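Long-range contacts in acetyl-CoA acetyltransferase (Mycobacterium smegmatis, PDB 4EGV), which probably acts as an acyltransferase, as a monomeric thiolase-like protein with a thiolase fold and an additional C-terminal domain: residues A[184-189]-A[513-518]; A[191-196]-A[459-464]; A[197-202]-A[345-350]; A[305-310]-A[409-414]; A[455-460]-A[504-509]. All blocks are in the same frame, centred on the assembly; numbering follows the deposited sequence.

Contact 1. Residues A[184-189]-A[513-518]; sequences IRHGLI and KSNRAV
The seam between the additional C-terminal domain, an OB-clan unit built on an antiparallel sheet, and the loop leading into helix 191-206 is made here by Arg185 and His186 against Lys513, Ser514 and Asn515. The one hydrogen bond runs from Asn515 N to His186 NE2, 3.2 Å long and nearly straight at the hydrogen (169°). The donor does not lie in the imidazole plane but 35° out of it, while Asn515 CB sits in plane at the ring edge. The amide of Asn515 is turned 62° from the ring. Outside the pair, Tyr182 O binds His186 ND1, consistent with a ring that carries its proton on ND1 and accepts at NE2. Asn515 is fixed through ND2 by Leu484 O and Glu449 O and through OD1 by Gly511 N.

Arg185 lies against the Lys513 carbonyl. Its CG stands between the backbone N and the carbonyl carbon, and the bend at the next bond lays the chain alongside that group, with Arg185 CB 3.5 Å from Lys513 O. The guanidinium turns an edge to the same oxygen, Arg185 NH1 staying 3.6 Å from Lys513 O, and Ser514 CB lies 4.1 Å from His186 NE2.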
# COMPACT_ATOMS: atom_id res chain seq x y z
N ILE A 184 20.76 0.32 5.44
CA ILE A 184 20.51 0.06 6.82
C ILE A 184 21.49 0.81 7.67
O ILE A 184 21.11 1.53 8.54
CB ILE A 184 20.59 -1.44 7.11
CG1 ILE A 184 19.27 -2.11 6.79
CG2 ILE A 184 20.97 -1.68 8.54
CD1 ILE A 184 19.40 -3.35 5.97
N ARG A 185 22.77 0.65 7.41
CA ARG A 185 23.75 1.32 8.23
C ARG A 185 23.74 2.80 8.06
O ARG A 185 24.52 3.49 8.63
CB ARG A 185 25.15 0.80 7.95
CG ARG A 185 25.55 0.68 6.50
CD ARG A 185 27.01 1.01 6.36
NE ARG A 185 27.58 0.65 5.08
CZ ARG A 185 28.55 1.32 4.47
NH1 ARG A 185 29.08 2.39 5.00
NH2 ARG A 185 28.97 0.92 3.31
N HIS A 186 22.82 3.31 7.27
CA HIS A 186 22.74 4.75 7.11
C HIS A 186 21.51 5.34 7.75
O HIS A 186 21.41 6.53 7.91
CB HIS A 186 22.81 5.13 5.64
CG HIS A 186 24.19 5.37 5.16
ND1 HIS A 186 24.98 4.37 4.64
CD2 HIS A 186 24.94 6.48 5.12
CE1 HIS A 186 26.14 4.86 4.31
NE2 HIS A 186 26.15 6.14 4.59
N GLY A 187 20.57 4.52 8.15
CA GLY A 187 19.46 5.04 8.89
C GLY A 187 18.16 4.67 8.27
O GLY A 187 17.12 4.87 8.84
N LEU A 188 18.22 4.12 7.08
CA LEU A 188 17.02 3.68 6.45
C LEU A 188 16.54 2.37 7.01
O LEU A 188 16.59 1.34 6.36
CB LEU A 188 17.24 3.55 4.97
CG LEU A 188 18.21 4.52 4.35
CD1 LEU A 188 17.58 5.06 3.16
CD2 LEU A 188 18.50 5.58 5.32
N ILE A 189 16.04 2.40 8.22
CA ILE A 189 15.48 1.17 8.75
C ILE A 189 13.94 1.19 8.80
O ILE A 189 13.31 0.28 8.32
CB ILE A 189 16.15 0.74 10.06
CG1 ILE A 189 15.29 -0.31 10.75
CG2 ILE A 189 16.40 1.90 10.95
CD1 ILE A 189 15.67 -1.73 10.44
N LYS A 513 30.94 2.89 8.61
CA LYS A 513 29.73 2.83 9.36
C LYS A 513 28.72 3.70 8.63
O LYS A 513 27.68 3.26 8.24
CB LYS A 513 29.98 3.34 10.77
CG LYS A 513 30.21 2.31 11.85
CD LYS A 513 30.21 0.92 11.34
CE LYS A 513 31.28 0.09 11.95
NZ LYS A 513 30.85 -1.27 12.18
N SER A 514 29.07 4.96 8.44
CA SER A 514 28.29 5.86 7.66
C SER A 514 29.22 6.86 7.05
O SER A 514 30.19 7.22 7.64
CB SER A 514 27.31 6.59 8.54
OG SER A 514 27.94 7.68 9.20
N ASN A 515 28.89 7.31 5.85
CA ASN A 515 29.58 8.39 5.19
C ASN A 515 29.02 9.64 5.76
O ASN A 515 27.87 9.69 5.98
CB ASN A 515 29.26 8.38 3.70
CG ASN A 515 29.63 7.13 3.03
OD1 ASN A 515 30.57 6.47 3.36
ND2 ASN A 515 28.88 6.80 2.05
N ARG A 516 29.80 10.66 6.01
CA ARG A 516 29.27 11.81 6.71
C ARG A 516 29.32 12.96 5.74
O ARG A 516 29.92 12.82 4.73
CB ARG A 516 30.12 12.10 7.95
CG ARG A 516 29.44 11.84 9.30
CD ARG A 516 29.70 10.44 9.83
NE ARG A 516 29.70 10.30 11.29
CZ ARG A 516 30.74 9.83 11.99
NH1 ARG A 516 31.85 9.51 11.38
NH2 ARG A 516 30.67 9.71 13.29
N ALA A 517 28.69 14.07 6.03
CA ALA A 517 28.67 15.17 5.08
C ALA A 517 28.61 16.51 5.75
O ALA A 517 28.36 16.61 6.91
CB ALA A 517 27.54 15.02 4.16
N VAL A 518 28.88 17.56 4.98
CA VAL A 518 28.95 18.91 5.48
C VAL A 518 28.94 19.84 4.27
O VAL A 518 29.16 19.36 3.21
CB VAL A 518 30.16 19.04 6.45
CG1 VAL A 518 31.45 18.85 5.75
CG2 VAL A 518 30.16 20.33 7.14

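Contact 2. Residues A[191-196]-A[459-464]; sequences APVQYG and TYTVRY
Val193 and Thr461 meet methyl to methyl, CG2 of one 3.8 Å from CG2 of the other, where the first turns of helix 191-206 pack on strand 453-463 of the OB-clan C-terminal domain. The two side chains lie nearly perpendicular to each other. The same Thr461 CG2 also lies 3.5 Å from Val193 O. With chi1 at -175°, Thr461 OG1 is anti to its own backbone N, which leaves CG2 between N and the carbonyl carbon, facing the helix. A little farther along the strand, Arg463 CG comes to 4.2 Å from Val193 CG2, so the valine touches two residues that alternate along the strand. The arginine chain bends at chi3, and its guanidinium lies oblique to Val193 CB without close contact.

One helical turn on, Gly196 brings bare backbone to the strand: its CA is 4.2 Å from Thr461 OG1. The short axes approach to 7.8 Å and run roughly antiparallel, at 144°. No hydrogen bond joins the two segments.

Polar ends are held in the next shell. Arg463 NH2 forms a salt bridge with Asp465 OD2, and Val462 is joined through the backbone to Asp257 beside the short strand 254-256. The hydroxyl of Thr461 is engaged there too, its OG1 hydrogen-bonded to Asp257 O.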
# COMPACT_ATOMS: atom_id res chain seq x y z
N ALA A 191 9.91 2.66 7.91
CA ALA A 191 9.19 3.13 6.74
C ALA A 191 9.16 4.63 6.50
O ALA A 191 9.28 5.05 5.41
CB ALA A 191 7.84 2.61 6.75
N PRO A 192 9.01 5.44 7.53
CA PRO A 192 8.81 6.87 7.39
C PRO A 192 9.99 7.68 6.91
O PRO A 192 9.80 8.58 6.14
CB PRO A 192 8.49 7.28 8.81
CG PRO A 192 7.88 6.17 9.32
CD PRO A 192 8.64 5.03 8.87
N VAL A 193 11.16 7.40 7.44
CA VAL A 193 12.36 8.03 7.01
C VAL A 193 12.64 7.79 5.48
O VAL A 193 13.14 8.67 4.76
CB VAL A 193 13.51 7.62 7.95
CG1 VAL A 193 14.15 6.32 7.52
CG2 VAL A 193 14.55 8.67 7.99
N GLN A 194 12.28 6.62 4.99
CA GLN A 194 12.52 6.25 3.60
C GLN A 194 11.52 6.85 2.65
O GLN A 194 11.87 7.20 1.54
CB GLN A 194 12.51 4.75 3.44
CG GLN A 194 13.86 4.20 3.09
CD GLN A 194 14.05 2.77 3.51
OE1 GLN A 194 13.79 2.40 4.66
NE2 GLN A 194 14.50 1.94 2.56
N TYR A 195 10.27 6.97 3.11
CA TYR A 195 9.24 7.67 2.39
C TYR A 195 9.47 9.16 2.33
O TYR A 195 9.00 9.81 1.41
CB TYR A 195 7.87 7.37 2.97
CG TYR A 195 7.22 6.17 2.32
CD1 TYR A 195 6.67 6.24 1.03
CD2 TYR A 195 7.19 4.94 2.98
CE1 TYR A 195 6.09 5.13 0.44
CE2 TYR A 195 6.61 3.82 2.40
CZ TYR A 195 6.07 3.92 1.15
OH TYR A 195 5.53 2.81 0.59
N GLY A 196 10.18 9.69 3.33
CA GLY A 196 10.57 11.07 3.36
C GLY A 196 11.44 11.41 2.18
O GLY A 196 11.28 12.48 1.58
N THR A 459 18.18 14.25 -2.91
CA THR A 459 17.09 14.22 -1.95
C THR A 459 17.63 14.04 -0.52
O THR A 459 18.81 13.78 -0.30
CB THR A 459 16.03 13.16 -2.33
OG1 THR A 459 14.90 13.26 -1.47
CG2 THR A 459 16.62 11.78 -2.28
N TYR A 460 16.75 14.22 0.45
CA TYR A 460 17.13 14.37 1.84
C TYR A 460 15.93 14.06 2.73
O TYR A 460 14.76 14.08 2.31
CB TYR A 460 17.60 15.82 2.11
CG TYR A 460 16.50 16.86 1.99
CD1 TYR A 460 15.82 17.33 3.11
CD2 TYR A 460 16.12 17.35 0.74
CE1 TYR A 460 14.80 18.27 3.01
CE2 TYR A 460 15.09 18.29 0.61
CZ TYR A 460 14.44 18.75 1.76
OH TYR A 460 13.42 19.68 1.65
N THR A 461 16.23 13.78 3.98
CA THR A 461 15.23 13.88 5.03
C THR A 461 15.91 14.28 6.34
O THR A 461 17.13 14.29 6.43
CB THR A 461 14.39 12.57 5.14
OG1 THR A 461 13.34 12.74 6.09
CG2 THR A 461 15.27 11.39 5.47
N VAL A 462 15.12 14.65 7.34
CA VAL A 462 15.66 14.97 8.64
C VAL A 462 14.90 14.21 9.72
O VAL A 462 13.67 14.10 9.67
CB VAL A 462 15.60 16.48 8.94
CG1 VAL A 462 16.33 16.80 10.25
CG2 VAL A 462 16.19 17.28 7.81
N ARG A 463 15.62 13.68 10.71
CA ARG A 463 14.96 13.06 11.85
C ARG A 463 14.84 14.04 13.00
O ARG A 463 15.83 14.42 13.58
CB ARG A 463 15.71 11.83 12.33
CG ARG A 463 16.02 10.82 11.26
CD ARG A 463 16.18 9.43 11.83
NE ARG A 463 14.96 9.09 12.55
CZ ARG A 463 14.44 7.87 12.66
NH1 ARG A 463 15.03 6.81 12.10
NH2 ARG A 463 13.32 7.73 13.33
N TYR A 464 13.62 14.45 13.30
CA TYR A 464 13.36 15.43 14.35
C TYR A 464 13.09 14.74 15.68
O TYR A 464 12.99 15.38 16.73
CB TYR A 464 12.19 16.34 13.98
CG TYR A 464 12.38 17.11 12.72
CD1 TYR A 464 13.14 18.26 12.69
CD2 TYR A 464 11.75 16.71 11.54
CE1 TYR A 464 13.29 18.99 11.51
CE2 TYR A 464 11.89 17.43 10.37
CZ TYR A 464 12.66 18.57 10.36
OH TYR A 464 12.79 19.27 9.20

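Contact 3. Residues A[197-202]-A[345-350]; sequences LLENAR and CFPFPV
The ring of Phe348 carries Leu198 on one face: Leu198 CB stands over the ring centre, 4.0 Å from the centroid and only 7° off the normal, a CH-pi contact. Leu198 CD2 reaches over the same ring, 3.7 Å from Phe348 CE2, and the two side chains run transverse to one another. Arg202 comes obliquely, its CD 4.2 Å from Phe348 CD1, and its guanidinium plane is steeply inclined to the ring, by 78°. The ring reaches helix 191-206 because Phe348 CG is anti to the backbone N (chi1 176°).

The other flat group is the carboxylate of Glu199, standing nearly perpendicular to the Phe348 ring. A bend at chi2 carries it past the ring to the start of helix 348-357, where Glu199 OE2 accepts a weak hydrogen bond from Phe348 N, 3.0 Å away. Pro347 CB rests 3.7 Å from Glu199 OE2.

In the thiolase fold this turn follows strand 337-342 and leads into a helix; by its place in the fold it probably corresponds to the loop that carries the Asn-Glu-Ala-Phe motif in catalytic thiolases. The start of helix 348-357 may favour the charged carboxylate, though the hydrogen bond there is weak. Both oxygens have further partners, Glu199 OE1 the hydroxyl of Tyr213 and Glu199 OE2 that of Tyr259. Arg202 NE makes a salt bridge with Asp355 OD2, and its guanidinium a cation-pi contact with Phe351. The ring of Phe346 leads away from Glu199 to stack on Tyr195.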
# COMPACT_ATOMS: atom_id res chain seq x y z
N LEU A 197 12.38 10.52 1.88
CA LEU A 197 13.30 10.72 0.76
C LEU A 197 12.58 10.75 -0.61
O LEU A 197 12.92 11.52 -1.50
CB LEU A 197 14.37 9.63 0.76
CG LEU A 197 15.46 9.74 1.83
CD1 LEU A 197 16.09 8.43 2.20
CD2 LEU A 197 16.47 10.78 1.50
N LEU A 198 11.58 9.90 -0.76
CA LEU A 198 10.82 9.78 -1.99
C LEU A 198 9.95 10.97 -2.20
O LEU A 198 9.80 11.44 -3.27
CB LEU A 198 9.91 8.55 -1.95
CG LEU A 198 10.33 7.19 -2.50
CD1 LEU A 198 11.68 6.83 -2.11
CD2 LEU A 198 9.40 6.15 -2.14
N GLU A 199 9.35 11.41 -1.13
CA GLU A 199 8.55 12.58 -1.09
C GLU A 199 9.32 13.86 -1.34
O GLU A 199 8.79 14.71 -1.95
CB GLU A 199 7.85 12.61 0.23
CG GLU A 199 6.60 13.37 0.25
CD GLU A 199 5.37 12.57 -0.03
OE1 GLU A 199 4.66 12.92 -0.95
OE2 GLU A 199 5.08 11.64 0.68
N ASN A 200 10.57 13.98 -0.91
CA ASN A 200 11.37 15.14 -1.19
C ASN A 200 11.97 15.08 -2.57
O ASN A 200 12.23 16.07 -3.18
CB ASN A 200 12.43 15.32 -0.13
CG ASN A 200 11.92 15.96 1.08
OD1 ASN A 200 11.05 16.76 1.03
ND2 ASN A 200 12.46 15.62 2.18
N ALA A 201 12.13 13.89 -3.09
CA ALA A 201 12.52 13.69 -4.49
C ALA A 201 11.42 14.10 -5.51
O ALA A 201 11.74 14.57 -6.61
CB ALA A 201 12.99 12.28 -4.72
N ARG A 202 10.15 13.93 -5.14
CA ARG A 202 9.03 14.32 -5.97
C ARG A 202 8.85 15.83 -5.91
O ARG A 202 8.46 16.47 -6.89
CB ARG A 202 7.76 13.62 -5.51
CG ARG A 202 6.54 13.90 -6.34
CD ARG A 202 5.31 13.24 -5.80
NE ARG A 202 4.14 13.71 -6.53
CZ ARG A 202 3.40 14.77 -6.19
NH1 ARG A 202 3.70 15.44 -5.09
NH2 ARG A 202 2.36 15.14 -6.94
N CYS A 345 -0.20 5.06 3.24
CA CYS A 345 0.42 5.21 4.58
C CYS A 345 1.00 6.65 4.61
O CYS A 345 0.86 7.40 5.56
CB CYS A 345 1.45 4.10 4.87
SG CYS A 345 1.75 3.58 6.65
N PHE A 346 1.60 7.02 3.48
CA PHE A 346 2.15 8.34 3.25
C PHE A 346 1.55 8.90 1.95
O PHE A 346 0.99 8.19 1.16
CB PHE A 346 3.67 8.21 3.15
CG PHE A 346 4.30 7.57 4.37
CD1 PHE A 346 4.62 8.36 5.49
CD2 PHE A 346 4.52 6.20 4.44
CE1 PHE A 346 5.17 7.79 6.63
CE2 PHE A 346 5.05 5.62 5.56
CZ PHE A 346 5.38 6.40 6.67
N PRO A 347 1.63 10.20 1.76
CA PRO A 347 1.12 10.81 0.57
C PRO A 347 1.72 10.31 -0.76
O PRO A 347 1.01 10.20 -1.75
CB PRO A 347 1.47 12.28 0.78
CG PRO A 347 1.43 12.45 2.18
CD PRO A 347 1.98 11.22 2.76
N PHE A 348 3.01 10.03 -0.76
CA PHE A 348 3.71 9.67 -1.95
C PHE A 348 3.05 8.61 -2.86
O PHE A 348 2.90 8.84 -4.05
CB PHE A 348 5.17 9.32 -1.65
CG PHE A 348 5.91 8.86 -2.84
CD1 PHE A 348 6.50 9.79 -3.74
CD2 PHE A 348 5.94 7.49 -3.16
CE1 PHE A 348 7.16 9.35 -4.93
CE2 PHE A 348 6.61 7.02 -4.36
CZ PHE A 348 7.22 7.96 -5.25
N PRO A 349 2.67 7.43 -2.32
CA PRO A 349 2.18 6.39 -3.22
C PRO A 349 0.81 6.69 -3.80
O PRO A 349 0.40 6.03 -4.76
CB PRO A 349 2.14 5.13 -2.33
CG PRO A 349 2.14 5.61 -1.01
CD PRO A 349 2.80 6.93 -0.95
N VAL A 350 0.13 7.67 -3.21
CA VAL A 350 -1.13 8.17 -3.74
C VAL A 350 -0.84 9.18 -4.81
O VAL A 350 -1.30 9.03 -5.91
CB VAL A 350 -2.05 8.79 -2.67
CG1 VAL A 350 -3.32 9.29 -3.32
CG2 VAL A 350 -2.38 7.79 -1.60

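Contact 4. Residues A[305-310]-A[409-414]; sequences PKLLER and GGIASK
Arg310 reaches across from the loop after strand 294-303 to the backbone of Ile411. Its CB points toward the 409-414 turn, and CG takes the place beside the backbone N, anti to the carbonyl carbon (chi1 -62°). From CG to NE the chain is extended. Arg310 NE then bonds Pro305 O at 2.9 Å, with the oxygen in the guanidinium plane. Arg310 NH2 adds a second, 3.2 Å bond to the same Pro305 O, so the guanidinium grips one carbonyl side-on and its rotation is fixed. Leu307 CA lies over one face, 3.8 Å above the plane. At the far edge Arg310 NH1 donates to Ile411 O, 3.0 Å away and again in plane, with 159° at the hydrogen; the bond from Arg310 NH2 to Ile411 O is weak. Ser413 OG stands at the same edge but 3.6 Å from Arg310 NH2, and accepts instead from Ile411 N. Beside the polar grip, Leu307 CD2 and Ile411 CG2 touch at 4.4 Å.

Tyr195 OH binds Ala412 N from helix 191-206. The glycine-rich turn 409-414, joining neighbouring antiparallel strands 402-409 and 414-421, has the place of the Cys-x-Gly loop of catalytic thiolases, as far as fold topology can tell.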
# COMPACT_ATOMS: atom_id res chain seq x y z
N PRO A 305 12.99 -1.92 -8.50
CA PRO A 305 14.33 -2.30 -8.03
C PRO A 305 14.67 -1.53 -6.76
O PRO A 305 13.93 -0.62 -6.41
CB PRO A 305 15.24 -1.89 -9.19
CG PRO A 305 14.48 -0.84 -9.94
CD PRO A 305 13.04 -1.16 -9.77
N LYS A 306 15.75 -1.87 -6.06
CA LYS A 306 16.08 -1.19 -4.79
C LYS A 306 16.13 0.28 -4.98
O LYS A 306 16.45 0.77 -6.04
CB LYS A 306 17.39 -1.64 -4.13
CG LYS A 306 18.30 -2.49 -4.95
CD LYS A 306 19.34 -3.17 -4.06
CE LYS A 306 19.27 -4.69 -4.26
NZ LYS A 306 19.55 -5.42 -3.00
N LEU A 307 15.86 0.97 -3.89
CA LEU A 307 15.72 2.39 -3.87
C LEU A 307 16.84 3.12 -4.56
O LEU A 307 16.60 3.94 -5.32
CB LEU A 307 15.49 2.88 -2.45
CG LEU A 307 15.38 4.37 -2.27
CD1 LEU A 307 14.30 4.89 -3.11
CD2 LEU A 307 15.15 4.67 -0.84
N LEU A 308 18.08 2.87 -4.38
CA LEU A 308 19.04 3.73 -5.06
C LEU A 308 19.33 3.47 -6.56
O LEU A 308 20.13 4.17 -7.17
CB LEU A 308 20.31 3.60 -4.29
CG LEU A 308 20.69 4.46 -3.10
CD1 LEU A 308 20.00 5.78 -2.90
CD2 LEU A 308 21.08 3.69 -1.85
N GLU A 309 18.70 2.44 -7.12
CA GLU A 309 18.89 2.07 -8.52
C GLU A 309 17.87 2.76 -9.43
O GLU A 309 18.07 2.86 -10.64
CB GLU A 309 18.79 0.54 -8.68
CG GLU A 309 20.03 -0.28 -8.25
CD GLU A 309 19.80 -1.83 -8.17
OE1 GLU A 309 18.69 -2.35 -8.53
OE2 GLU A 309 20.75 -2.53 -7.75
N ARG A 310 16.78 3.24 -8.83
CA ARG A 310 15.62 3.81 -9.55
C ARG A 310 15.96 5.06 -10.34
O ARG A 310 16.63 5.95 -9.83
CB ARG A 310 14.44 4.10 -8.60
CG ARG A 310 13.92 2.90 -7.92
CD ARG A 310 12.80 3.19 -6.98
NE ARG A 310 12.58 1.99 -6.17
CZ ARG A 310 11.78 1.89 -5.13
NH1 ARG A 310 11.04 2.93 -4.72
NH2 ARG A 310 11.72 0.74 -4.50
N GLY A 409 3.34 -2.15 -0.30
CA GLY A 409 4.32 -2.18 -1.33
C GLY A 409 5.68 -1.74 -0.87
O GLY A 409 6.36 -1.14 -1.62
N GLY A 410 6.09 -2.04 0.34
CA GLY A 410 7.45 -1.77 0.80
C GLY A 410 7.88 -0.34 0.87
O GLY A 410 7.25 0.43 1.48
N ILE A 411 8.95 0.01 0.22
CA ILE A 411 9.28 1.42 0.01
C ILE A 411 8.85 1.86 -1.37
O ILE A 411 9.68 2.09 -2.18
CB ILE A 411 10.81 1.67 0.13
CG1 ILE A 411 11.36 1.08 1.42
CG2 ILE A 411 11.13 3.12 0.10
CD1 ILE A 411 10.67 1.57 2.69
N ALA A 412 7.55 1.99 -1.62
CA ALA A 412 6.98 1.95 -2.98
C ALA A 412 7.55 0.81 -3.84
O ALA A 412 7.67 0.98 -5.04
CB ALA A 412 7.13 3.28 -3.70
N SER A 413 7.90 -0.33 -3.21
CA SER A 413 8.65 -1.42 -3.89
C SER A 413 7.72 -2.30 -4.70
O SER A 413 8.10 -2.87 -5.68
CB SER A 413 9.43 -2.30 -2.90
OG SER A 413 10.31 -1.58 -2.10
N LYS A 414 6.48 -2.42 -4.23
CA LYS A 414 5.53 -3.38 -4.74
C LYS A 414 4.14 -2.75 -4.84
O LYS A 414 3.70 -2.03 -3.95
CB LYS A 414 5.48 -4.60 -3.82
CG LYS A 414 6.43 -5.69 -4.18
CD LYS A 414 6.54 -6.64 -3.02
CE LYS A 414 7.51 -7.79 -3.29
NZ LYS A 414 7.18 -9.01 -2.45

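Contact 5. Residues A[455-460]-A[504-509]; sequences GTIETY and AKIVVT
Ile457 and Ile506 are set almost square to each other on the same side of the sheet, Ile457 CD1 lying 4.1 Å from Ile506 CG2. The Ile506 rotamer, with CG1 between the backbone N and the carbonyl carbon (chi1 45°), puts that atom over Gly455, 3.5 Å from Gly455 O. Ile457 CD1 also reaches the methyl of Ala504, 4.2 Å from Ala504 CB. Phe483 packs on Ile506, while Pro501 and Ile473 pack on Ile457. Thr456 and Lys505 turn to the other face as a non-hydrogen-bonded pair; there Thr456 OG1 passes 4.3 Å from Lys505 CD, contact rather than bonding.

The backbones set these orientations. Gly455 and Ile506 form a hydrogen-bonded antiparallel pair, Gly455 N giving to Ile506 O and Ile506 N to Gly455 O, each at 3.0 Å. A third bond, from Ile457 N to Ala504 O, measures 3.2 Å. Beyond it the strands diverge: their short axes lie at 111°, far from antiparallel. Glu458 and Thr459 form a classic beta bulge opposite Ile474, on the neighbouring strand 470-476.

Strand 505-509 pairs next with 516-519, whose approach at Asn515 is bonded through its backbone to strand 482-487, at the opposite border of the sheet. Strong coiling with such closure is characteristic of the small OB-type barrel, consistent with the OB-clan assignment of this C-terminal domain.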
# COMPACT_ATOMS: atom_id res chain seq x y z
N GLY A 455 29.80 16.56 -4.08
CA GLY A 455 28.57 16.05 -4.64
C GLY A 455 27.43 17.02 -4.53
O GLY A 455 27.54 18.05 -3.89
N THR A 456 26.32 16.65 -5.16
CA THR A 456 25.07 17.42 -5.17
C THR A 456 23.98 16.64 -4.40
O THR A 456 23.88 15.41 -4.51
CB THR A 456 24.61 17.74 -6.65
OG1 THR A 456 25.66 18.41 -7.36
CG2 THR A 456 23.31 18.60 -6.72
N ILE A 457 23.19 17.36 -3.62
CA ILE A 457 22.03 16.80 -2.93
C ILE A 457 20.91 16.47 -3.96
O ILE A 457 20.46 17.35 -4.68
CB ILE A 457 21.53 17.75 -1.85
CG1 ILE A 457 22.56 17.85 -0.74
CG2 ILE A 457 20.23 17.25 -1.30
CD1 ILE A 457 22.24 18.83 0.33
N GLU A 458 20.50 15.20 -4.04
CA GLU A 458 19.38 14.86 -4.91
C GLU A 458 18.08 14.83 -4.10
O GLU A 458 17.05 15.31 -4.55
CB GLU A 458 19.61 13.55 -5.67
CG GLU A 458 18.66 13.39 -6.86
CD GLU A 458 18.78 12.06 -7.56
OE1 GLU A 458 19.70 11.29 -7.23
OE2 GLU A 458 17.94 11.77 -8.43
N THR A 459 18.18 14.25 -2.91
CA THR A 459 17.09 14.22 -1.95
C THR A 459 17.63 14.04 -0.52
O THR A 459 18.81 13.78 -0.30
CB THR A 459 16.03 13.16 -2.33
OG1 THR A 459 14.90 13.26 -1.47
CG2 THR A 459 16.62 11.78 -2.28
N TYR A 460 16.75 14.22 0.45
CA TYR A 460 17.13 14.37 1.84
C TYR A 460 15.93 14.06 2.73
O TYR A 460 14.76 14.08 2.31
CB TYR A 460 17.60 15.82 2.11
CG TYR A 460 16.50 16.86 1.99
CD1 TYR A 460 15.82 17.33 3.11
CD2 TYR A 460 16.12 17.35 0.74
CE1 TYR A 460 14.80 18.27 3.01
CE2 TYR A 460 15.09 18.29 0.61
CZ TYR A 460 14.44 18.75 1.76
OH TYR A 460 13.42 19.68 1.65
N ALA A 504 22.29 21.51 -3.65
CA ALA A 504 23.34 22.20 -2.93
C ALA A 504 24.59 21.39 -2.89
O ALA A 504 24.53 20.19 -2.82
CB ALA A 504 22.89 22.47 -1.57
N LYS A 505 25.73 22.06 -2.93
CA LYS A 505 27.01 21.38 -2.97
C LYS A 505 27.44 21.01 -1.56
O LYS A 505 27.32 21.80 -0.63
CB LYS A 505 28.07 22.28 -3.63
CG LYS A 505 27.97 22.42 -5.17
CD LYS A 505 28.58 21.18 -5.91
CE LYS A 505 28.92 21.42 -7.40
NZ LYS A 505 27.84 22.13 -8.12
N ILE A 506 27.91 19.79 -1.42
CA ILE A 506 28.35 19.25 -0.15
C ILE A 506 29.64 18.45 -0.33
O ILE A 506 29.96 18.01 -1.44
CB ILE A 506 27.29 18.29 0.49
CG1 ILE A 506 26.71 17.32 -0.55
CG2 ILE A 506 26.21 19.09 1.20
CD1 ILE A 506 26.61 15.93 -0.06
N VAL A 507 30.37 18.26 0.76
CA VAL A 507 31.58 17.44 0.74
C VAL A 507 31.33 16.19 1.59
O VAL A 507 30.96 16.29 2.75
CB VAL A 507 32.91 18.28 1.08
CG1 VAL A 507 33.21 18.34 2.56
CG2 VAL A 507 34.14 17.74 0.36
N VAL A 508 31.48 15.01 0.99
CA VAL A 508 31.22 13.73 1.66
C VAL A 508 32.56 13.04 1.94
O VAL A 508 33.45 13.02 1.09
CB VAL A 508 30.22 12.83 0.82
CG1 VAL A 508 30.66 12.69 -0.63
CG2 VAL A 508 30.04 11.47 1.39
N THR A 509 32.72 12.51 3.15
CA THR A 509 33.91 11.72 3.57
C THR A 509 33.52 10.27 3.87
O THR A 509 32.66 10.05 4.70
CB THR A 509 34.54 12.28 4.87
OG1 THR A 509 34.25 13.67 4.99
CG2 THR A 509 36.08 12.05 4.89

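Overall arrangement
Contacts 1, 2 and 5 all involve the sheet of the C-terminal domain. Contacts 1 and 5, centres about 13 Å apart, are joined where strands 505-509 and 516-519 pair; contacts 2 and 5 share Thr459 and Tyr460 on one strand. Helix 191-206 links that domain to the thiolase part: contacts 2 and 3 lie on its successive turns, centres about 10 Å apart, tied by Leu197 O to Thr459 OG1 and Asn200 ND2 to Tyr460 O. Contact 4, about 12 Å from contact 3 between centres, is reached through Leu198, which touches Leu307 and Ala412. Segments 345-350 and 409-414, which touch through Phe348 and Ala412, probably correspond to loops bordering the active site in catalytic thiolases.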